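Local structure of multicopper oxidase type 1 (Nitrosomonas europaea, 3G5W) at residues D226-L229 and R235-V238. The protein probably oxidises substrates at a blue copper site and passes the electrons to a copper cluster, as two-domain laccase-like multicopper oxidases do. Numbering follows the deposited sequence.
Sequences DTVL and RYDV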
loop_
_atom_site.group_PDB
_atom_site.type_symbol
_atom_site.label_atom_id
_atom_site.label_comp_id
_atom_site.label_asym_id
_atom_site.label_seq_id
_atom_site.Cartn_x
_atom_site.Cartn_y
_atom_site.Cartn_z
ATOM N N ASP A 226 -5.038 14.111 4.573
ATOM C CA ASP A 226 -5.157 13.844 6.003
ATOM C C ASP A 226 -4.656 12.463 6.422
ATOM O O ASP A 226 -4.509 12.198 7.615
ATOM C CB ASP A 226 -6.590 14.101 6.510
ATOM C CG ASP A 226 -7.640 13.228 5.827
ATOM O OD1 ASP A 226 -7.484 11.991 5.784
ATOM O OD2 ASP A 226 -8.652 13.785 5.346
ATOM N N THR A 227 -4.402 11.600 5.433
ATOM C CA THR A 227 -3.931 10.229 5.671
ATOM C C THR A 227 -2.754 9.907 4.742
ATOM O O THR A 227 -2.850 10.054 3.519
ATOM C CB THR A 227 -5.082 9.185 5.503
ATOM O OG1 THR A 227 -6.184 9.544 6.347
ATOM C CG2 THR A 227 -4.628 7.771 5.867
ATOM N N VAL A 228 -1.644 9.488 5.344
ATOM C CA VAL A 228 -0.411 9.198 4.624
ATOM C C VAL A 228 -0.163 7.692 4.607
ATOM O O VAL A 228 0.134 7.095 5.644
ATOM C CB VAL A 228 0.812 9.899 5.286
ATOM C CG1 VAL A 228 2.084 9.646 4.472
ATOM C CG2 VAL A 228 0.556 11.418 5.467
ATOM N N LEU A 229 -0.272 7.087 3.427
ATOM C CA LEU A 229 0.010 5.663 3.277
ATOM C C LEU A 229 1.518 5.469 3.130
ATOM O O LEU A 229 2.129 5.967 2.168
ATOM C CB LEU A 229 -0.749 5.088 2.072
ATOM C CG LEU A 229 -0.965 3.570 2.041
ATOM C CD1 LEU A 229 -1.907 3.140 3.157
ATOM C CD2 LEU A 229 -1.515 3.134 0.670
ATOM N N ARG A 235 10.217 6.736 3.754
ATOM C CA ARG A 235 10.083 7.801 4.731
ATOM C C ARG A 235 9.267 8.913 4.111
ATOM O O ARG A 235 9.434 9.224 2.929
ATOM C CB ARG A 235 11.442 8.355 5.166
ATOM C CG ARG A 235 12.275 7.417 6.045
ATOM C CD ARG A 235 13.083 6.442 5.207
ATOM N NE ARG A 235 14.127 7.122 4.449
ATOM C CZ ARG A 235 14.544 6.759 3.243
ATOM N NH1 ARG A 235 13.997 5.714 2.627
ATOM N NH2 ARG A 235 15.502 7.458 2.643
ATOM N N TYR A 236 8.387 9.500 4.918
ATOM C CA TYR A 236 7.655 10.695 4.538
ATOM C C TYR A 236 7.802 11.758 5.614
ATOM O O TYR A 236 7.611 11.471 6.796
ATOM C CB TYR A 236 6.177 10.369 4.319
ATOM C CG TYR A 236 5.923 9.614 3.034
ATOM C CD1 TYR A 236 5.828 10.288 1.819
ATOM C CD2 TYR A 236 5.791 8.226 3.029
ATOM C CE1 TYR A 236 5.602 9.604 0.627
ATOM C CE2 TYR A 236 5.562 7.527 1.838
ATOM C CZ TYR A 236 5.466 8.226 0.643
ATOM O OH TYR A 236 5.245 7.553 -0.543
ATOM N N ASP A 237 8.156 12.977 5.203
ATOM C CA ASP A 237 8.109 14.128 6.102
ATOM C C ASP A 237 6.796 14.862 5.893
ATOM O O ASP A 237 6.494 15.327 4.787
ATOM C CB ASP A 237 9.292 15.083 5.876
ATOM C CG ASP A 237 10.642 14.444 6.200
ATOM O OD1 ASP A 237 11.548 15.171 6.650
ATOM O OD2 ASP A 237 10.815 13.223 5.990
ATOM N N VAL A 238 6.024 14.960 6.965
ATOM C CA VAL A 238 4.723 15.609 6.926
ATOM C C VAL A 238 4.803 16.891 7.735
ATOM O O VAL A 238 5.157 16.863 8.920
ATOM C CB VAL A 238 3.613 14.693 7.486
ATOM C CG1 VAL A 238 2.247 15.371 7.380
ATOM C CG2 VAL A 238 3.596 13.356 6.744
HETATM O O HOH W 1 3.626 5.086 -0.006
#
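Val228 points its side chain at 235-238 and lies against both Tyr236 and Val238. Ahead of it in the chain, Asp226 and Thr227 face the subunit boundary: Thr227 OG1 donates to Asp226 OD1 over 2.8 Å, arriving close to the line of the CG-OD1 bond. The same carboxylate takes a hydrogen bond from His61 of the second subunit through OD1 and a salt bridge from Arg235 of that subunit through OD2.

The two methyls of Val228 divide the work. CG1, anti to the backbone N (chi1 -177°), lies 4.1 Å from Tyr236 CG, at the root of the ring, and also touches Tyr236 CB. CG2 reaches the other way along the opposite strand and meets Val238 CG2 at 3.8 Å, the two side chains lying alongside one another and pointing opposite ways. Leu229 turns its side chain away and contributes its carbonyl: Leu229 O sits 3.8 Å from Tyr236 CE2, approaching the ring at a slant. A water joins the same two residues, donating to Leu229 O at 2.8 Å and accepting from Tyr236 OH at 3.0 Å, so the phenol is tied to the first strand at its far end as well as packed at its base.

The strand axes run nearly antiparallel (163°) but stand 9.2 Å apart, and their backbones pair elsewhere: Val228 with Ile202, Tyr236 with Leu192. Successive strands thus enter different sheets, packed face to face through apolar side chains, as in the beta-sandwich of a cupredoxin-like domain.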